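Local coordinates for dual specificity protein phosphatase 8 (Homo sapiens, PDB 4JMK) that probably removes phosphate from phosphotyrosine, phosphoserine and phosphothreonine in proteins, and thereby negatively regulates mitogen-activated protein kinases, at residues 72-77 and 82-87; 92-97 and 129-134. The protein carries 1 engineered substitution. One frame throughout, in Å; residues are numbered along the deposited sequence.

After four strands and two short helices, the chain enters helix 67-79. Strand 83-87 then comes back along its residues 72-77 in interaction 1, closing a short loop of four intervening residues. It runs on into the phosphate-binding loop and helix 94-107. Interaction 2 starts where that helix begins and closes a longer excursion of 31 intervening residues, which includes helix 111-121 and returns at the start of helix 129-148. The two contacts follow in series, neither nesting nor crossing, with centres about 18 Å apart. They meet where Ser95 packs on Val86 and His87. Interaction 1 ties a helix to the sheet; interaction 2 ties the phosphate pocket to the helical half of this catalytic domain.

Interaction 1 of 2, residues 72-77 and 82-87; sequences EFIDKA and CQVIVH
Ala77 and Val84 meet toward the end of the contact nearest the turn, the CB of Ala77 lying 4.0 Å from the CB of Val84 between helix 67-79 and strand 83-87. The small alanine methyl lets the backbones converge toward the turn, and it also rests against the carbonyl oxygen of Cys82. Val84 spreads its two methyls to Ile74 and Phe73 on the helix surface. With CG1 set between the backbone N and the carbonyl carbon (chi1 52°), that methyl lies 4.0 Å from CG2 of Ile74, the two side chains crossing at about a right angle. The other methyl, CG2, stands anti to the N and comes obliquely to the Phe73 ring, 3.8 Å from its CE2. Ile74 reaches further along the strand: its extended arm brings CD1 within 4.1 Å of Val86 CG2. Leu10 of the adjoining strand packs beside Ile74, Val84 and Val86, while Tyr102 of helix 94-107 also touches Ile74.

One polar link closes the turn, a hydrogen bond of 2.9 Å from Cys82 N to Ala77 O. The helix and strand segments run roughly antiparallel, at 151°, as expected where the helix of a beta-alpha-beta crossover returns to the sheet. Here the crossover joins strand 50-52 to strand 83-87, with strand 29-34 lying between them in the sheet.

Across these segments the side chains meet only through carbon, with no charge or side-chain hydrogen bond to fix the fit. Apolar packing and burial probably supply most of the attraction between helix and strand, while the backbone bond sets the turn; the strand leads directly to Ser88, an engineered residue at the predicted position of the phosphocysteine nucleophile.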
loop_
_atom_site.group_PDB
_atom_site.type_symbol
_atom_site.label_atom_id
_atom_site.label_comp_id
_atom_site.label_asym_id
_atom_site.label_seq_id
_atom_site.Cartn_x
_atom_site.Cartn_y
_atom_site.Cartn_z
ATOM N N GLU A 72 2.614 6.627 6.563
ATOM C CA GLU A 72 3.239 6.718 7.885
ATOM C C GLU A 72 3.509 5.322 8.492
ATOM O O GLU A 72 4.590 5.061 9.035
ATOM C CB GLU A 72 2.326 7.541 8.807
ATOM C CG GLU A 72 2.805 7.694 10.241
ATOM C CD GLU A 72 1.715 8.235 11.171
ATOM O OE1 GLU A 72 1.829 9.398 11.616
ATOM O OE2 GLU A 72 0.748 7.494 11.465
ATOM N N PHE A 73 2.526 4.430 8.388
ATOM C CA PHE A 73 2.671 3.062 8.882
ATOM C C PHE A 73 3.823 2.341 8.185
ATOM O O PHE A 73 4.645 1.671 8.834
ATOM C CB PHE A 73 1.358 2.295 8.674
ATOM C CG PHE A 73 1.377 0.873 9.208
ATOM C CD1 PHE A 73 1.329 0.624 10.581
ATOM C CD2 PHE A 73 1.427 -0.207 8.335
ATOM C CE1 PHE A 73 1.339 -0.687 11.073
ATOM C CE2 PHE A 73 1.443 -1.518 8.811
ATOM C CZ PHE A 73 1.390 -1.762 10.194
ATOM N N ILE A 74 3.874 2.451 6.859
ATOM C CA ILE A 74 4.941 1.810 6.093
ATOM C C ILE A 74 6.291 2.382 6.506
ATOM O O ILE A 74 7.266 1.631 6.656
ATOM C CB ILE A 74 4.722 1.955 4.562
ATOM C CG1 ILE A 74 3.487 1.145 4.131
ATOM C CG2 ILE A 74 5.980 1.519 3.771
ATOM C CD1 ILE A 74 2.971 1.512 2.750
ATOM N N ASP A 75 6.355 3.696 6.725
ATOM C CA ASP A 75 7.610 4.296 7.196
ATOM C C ASP A 75 7.977 3.908 8.638
ATOM O O ASP A 75 9.158 3.913 9.004
ATOM C CB ASP A 75 7.583 5.816 7.014
ATOM C CG ASP A 75 7.755 6.219 5.558
ATOM O OD1 ASP A 75 8.490 5.507 4.832
ATOM O OD2 ASP A 75 7.165 7.241 5.142
ATOM N N LYS A 76 6.987 3.570 9.462
ATOM C CA LYS A 76 7.317 3.076 10.802
ATOM C C LYS A 76 8.079 1.757 10.704
ATOM O O LYS A 76 9.041 1.531 11.444
ATOM C CB LYS A 76 6.071 2.884 11.661
ATOM C CG LYS A 76 5.416 4.168 12.111
ATOM C CD LYS A 76 4.276 3.853 13.090
ATOM C CE LYS A 76 3.460 5.085 13.456
ATOM N NZ LYS A 76 2.256 4.724 14.288
ATOM N N ALA A 77 7.649 0.888 9.791
ATOM C CA ALA A 77 8.367 -0.360 9.526
ATOM C C ALA A 77 9.781 -0.077 9.016
ATOM O O ALA A 77 10.759 -0.651 9.508
ATOM C CB ALA A 77 7.590 -1.235 8.528
ATOM N N CYS A 82 12.231 -3.101 9.421
ATOM C CA CYS A 82 11.322 -4.233 9.253
ATOM C C CYS A 82 10.647 -4.193 7.885
ATOM O O CYS A 82 10.607 -3.150 7.237
ATOM C CB CYS A 82 10.252 -4.234 10.342
ATOM S SG CYS A 82 10.846 -4.703 12.003
ATOM N N GLN A 83 10.106 -5.331 7.459
ATOM C CA GLN A 83 9.353 -5.390 6.211
ATOM C C GLN A 83 7.867 -5.374 6.527
ATOM O O GLN A 83 7.439 -5.951 7.532
ATOM C CB GLN A 83 9.695 -6.663 5.425
ATOM C CG GLN A 83 11.151 -6.755 4.985
ATOM C CD GLN A 83 12.005 -7.415 6.041
ATOM O OE1 GLN A 83 11.947 -8.633 6.224
ATOM N NE2 GLN A 83 12.789 -6.615 6.759
ATOM N N VAL A 84 7.086 -4.710 5.672
ATOM C CA VAL A 84 5.635 -4.650 5.827
ATOM C C VAL A 84 5.010 -5.203 4.558
ATOM O O VAL A 84 5.526 -4.964 3.458
ATOM C CB VAL A 84 5.148 -3.195 6.102
ATOM C CG1 VAL A 84 5.702 -2.232 5.063
ATOM C CG2 VAL A 84 3.626 -3.112 6.136
ATOM N N ILE A 85 3.937 -5.975 4.699
ATOM C CA ILE A 85 3.172 -6.361 3.530
ATOM C C ILE A 85 1.866 -5.586 3.517
ATOM O O ILE A 85 1.167 -5.468 4.542
ATOM C CB ILE A 85 2.905 -7.883 3.467
ATOM C CG1 ILE A 85 2.128 -8.236 2.197
ATOM C CG2 ILE A 85 2.153 -8.348 4.681
ATOM C CD1 ILE A 85 1.732 -9.695 2.122
ATOM N N VAL A 86 1.564 -5.028 2.352
ATOM C CA VAL A 86 0.286 -4.384 2.132
ATOM C C VAL A 86 -0.537 -5.364 1.310
ATOM O O VAL A 86 -0.083 -5.843 0.264
ATOM C CB VAL A 86 0.446 -3.096 1.340
ATOM C CG1 VAL A 86 -0.896 -2.398 1.229
ATOM C CG2 VAL A 86 1.434 -2.204 2.034
ATOM N N HIS A 87 -1.740 -5.679 1.778
ATOM C CA HIS A 87 -2.554 -6.673 1.091
ATOM C C HIS A 87 -4.017 -6.295 1.108
ATOM O O HIS A 87 -4.455 -5.446 1.893
ATOM C CB HIS A 87 -2.394 -8.061 1.738
ATOM C CG HIS A 87 -3.180 -8.230 3.000
ATOM N ND1 HIS A 87 -4.474 -8.722 3.018
ATOM C CD2 HIS A 87 -2.871 -7.952 4.290
ATOM C CE1 HIS A 87 -4.918 -8.741 4.260
ATOM N NE2 HIS A 87 -3.968 -8.279 5.053
#

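Interaction 2 of 2, residues 92-97 and 129-134; sequences ISRSAT and FNFLGQ. With SO4 (sulfate ion), chain C; SO4 (sulfate ion), chain D.
Phe131 lies against three residues at the start of helix 94-107. Its CD1 edge meets Ser93 OG at 3.4 Å, near the ring plane; CE1 is 3.4 Å from Arg94 CG, and Thr97 OG1 reaches Phe131 CB. Arg94 runs alongside the phenyl group, its guanidinium turned 14° from the ring plane, and bends at chi3 (-70°) to bring its nitrogens to a sulfate ion, probably from the crystallisation liquor. NE bonds to O2 of this sulfate (chain C) at 2.6 Å and NH2 to its O1 at 2.9 Å, while the backbone amides of Ile92, Ser93 and Arg94 add further bonds. NH1 turns instead to Ile55 O and a second sulfate.

Further out, Ser93 OG is held by Asp57 and Asn128 N, and Thr97 OG1 donates to Ser93 O at 2.8 Å, from the opposite face to Thr97 N. With an alanine at Arg94 the NE and NH2 bonds are gone, and the sulfate, left mainly to backbone amides, is likely to be held less firmly, with Phe131 CE1 missing its methylene neighbour. Backbone amides, a helix start and an arginine thus converge on one anion, which sits where the P-loop of protein-tyrosine phosphatases is expected to bind substrate phosphate.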
loop_
_atom_site.group_PDB
_atom_site.type_symbol
_atom_site.label_atom_id
_atom_site.label_comp_id
_atom_site.label_asym_id
_atom_site.label_seq_id
_atom_site.Cartn_x
_atom_site.Cartn_y
_atom_site.Cartn_z
ATOM N N ILE A 92 -4.804 -6.757 -6.015
ATOM C CA ILE A 92 -4.699 -6.121 -7.331
ATOM C C ILE A 92 -5.306 -4.719 -7.459
ATOM O O ILE A 92 -5.151 -4.080 -8.505
ATOM C CB ILE A 92 -5.249 -7.026 -8.478
ATOM C CG1 ILE A 92 -6.777 -7.082 -8.476
ATOM C CG2 ILE A 92 -4.626 -8.428 -8.435
ATOM C CD1 ILE A 92 -7.329 -7.958 -9.599
ATOM N N SER A 93 -6.004 -4.247 -6.424
ATOM C CA SER A 93 -6.680 -2.942 -6.509
ATOM C C SER A 93 -6.462 -2.053 -5.279
ATOM O O SER A 93 -5.751 -1.061 -5.352
ATOM C CB SER A 93 -8.183 -3.138 -6.737
ATOM O OG SER A 93 -8.823 -1.899 -6.999
ATOM N N ARG A 94 -7.100 -2.398 -4.160
ATOM C CA ARG A 94 -7.006 -1.591 -2.935
ATOM C C ARG A 94 -5.574 -1.475 -2.426
ATOM O O ARG A 94 -5.041 -0.370 -2.289
ATOM C CB ARG A 94 -7.905 -2.165 -1.842
ATOM C CG ARG A 94 -9.391 -1.901 -2.080
ATOM C CD ARG A 94 -10.240 -2.771 -1.175
ATOM N NE ARG A 94 -10.166 -4.178 -1.562
ATOM C CZ ARG A 94 -10.812 -5.161 -0.937
ATOM N NH1 ARG A 94 -11.573 -4.891 0.118
ATOM N NH2 ARG A 94 -10.689 -6.414 -1.359
ATOM N N SER A 95 -4.944 -2.615 -2.167
ATOM C CA SER A 95 -3.565 -2.628 -1.707
ATOM C C SER A 95 -2.608 -2.068 -2.758
ATOM O O SER A 95 -1.671 -1.328 -2.435
ATOM C CB SER A 95 -3.171 -4.055 -1.334
ATOM O OG SER A 95 -3.408 -4.930 -2.424
ATOM N N ALA A 96 -2.844 -2.399 -4.026
ATOM C CA ALA A 96 -1.960 -1.920 -5.087
ATOM C C ALA A 96 -1.942 -0.390 -5.108
ATOM O O ALA A 96 -0.886 0.234 -5.258
ATOM C CB ALA A 96 -2.422 -2.475 -6.437
ATOM N N THR A 97 -3.112 0.217 -4.945
ATOM C CA THR A 97 -3.185 1.684 -4.966
ATOM C C THR A 97 -2.387 2.301 -3.811
ATOM O O THR A 97 -1.694 3.305 -3.984
ATOM C CB THR A 97 -4.650 2.166 -4.969
ATOM O OG1 THR A 97 -5.331 1.587 -6.095
ATOM C CG2 THR A 97 -4.709 3.691 -5.093
ATOM N N PHE A 129 -10.880 2.124 -11.545
ATOM C CA PHE A 129 -10.642 3.492 -11.998
ATOM C C PHE A 129 -10.859 4.517 -10.892
ATOM O O PHE A 129 -10.192 5.556 -10.855
ATOM C CB PHE A 129 -11.564 3.811 -13.171
ATOM C CG PHE A 129 -11.252 3.025 -14.413
ATOM C CD1 PHE A 129 -12.273 2.474 -15.175
ATOM C CD2 PHE A 129 -9.941 2.862 -14.831
ATOM C CE1 PHE A 129 -11.990 1.760 -16.332
ATOM C CE2 PHE A 129 -9.652 2.150 -15.981
ATOM C CZ PHE A 129 -10.676 1.596 -16.732
ATOM N N ASN A 130 -11.822 4.244 -10.021
ATOM C CA ASN A 130 -12.101 5.129 -8.896
ATOM C C ASN A 130 -10.844 5.335 -8.030
ATOM O O ASN A 130 -10.504 6.466 -7.665
ATOM C CB ASN A 130 -13.284 4.570 -8.090
ATOM C CG ASN A 130 -13.473 5.261 -6.748
ATOM O OD1 ASN A 130 -13.554 6.489 -6.674
ATOM N ND2 ASN A 130 -13.544 4.469 -5.677
ATOM N N PHE A 131 -10.138 4.250 -7.712
ATOM C CA PHE A 131 -8.901 4.362 -6.925
ATOM C C PHE A 131 -7.782 5.044 -7.690
ATOM O O PHE A 131 -7.036 5.863 -7.132
ATOM C CB PHE A 131 -8.439 2.982 -6.421
ATOM C CG PHE A 131 -9.388 2.354 -5.444
ATOM C CD1 PHE A 131 -9.438 0.976 -5.293
ATOM C CD2 PHE A 131 -10.248 3.148 -4.684
ATOM C CE1 PHE A 131 -10.335 0.394 -4.399
ATOM C CE2 PHE A 131 -11.144 2.573 -3.780
ATOM C CZ PHE A 131 -11.185 1.195 -3.640
ATOM N N LEU A 132 -7.653 4.727 -8.974
ATOM C CA LEU A 132 -6.640 5.391 -9.794
ATOM C C LEU A 132 -6.857 6.916 -9.858
ATOM O O LEU A 132 -5.900 7.694 -9.802
ATOM C CB LEU A 132 -6.603 4.782 -11.207
ATOM C CG LEU A 132 -5.989 3.393 -11.337
ATOM C CD1 LEU A 132 -6.067 2.917 -12.781
ATOM C CD2 LEU A 132 -4.536 3.416 -10.848
ATOM N N GLY A 133 -8.116 7.340 -9.957
ATOM C CA GLY A 133 -8.429 8.762 -9.941
ATOM C C GLY A 133 -8.083 9.435 -8.619
ATOM O O GLY A 133 -7.626 10.584 -8.598
ATOM N N GLN A 134 -8.303 8.731 -7.509
ATOM C CA GLN A 134 -7.918 9.255 -6.200
ATOM C C GLN A 134 -6.403 9.431 -6.093
ATOM O O GLN A 134 -5.936 10.358 -5.435
ATOM C CB GLN A 134 -8.504 8.390 -5.074
ATOM C CG GLN A 134 -10.030 8.494 -4.999
ATOM C CD GLN A 134 -10.667 7.524 -4.015
ATOM O OE1 GLN A 134 -10.206 7.373 -2.881
ATOM N NE2 GLN A 134 -11.745 6.867 -4.443
HETATM S S SO4 C . -8.299 -6.104 -4.194
HETATM O O1 SO4 C . -8.646 -7.173 -3.258
HETATM O O2 SO4 C . -9.002 -4.898 -3.772
HETATM O O3 SO4 C . -8.735 -6.493 -5.525
HETATM O O4 SO4 C . -6.877 -5.868 -4.221
HETATM S S SO4 D . -14.831 -5.942 1.931
HETATM O O1 SO4 D . -15.643 -6.803 2.783
HETATM O O2 SO4 D . -15.353 -4.581 2.029
HETATM O O3 SO4 D . -14.936 -6.411 0.550
HETATM O O4 SO4 D . -13.435 -5.972 2.364
#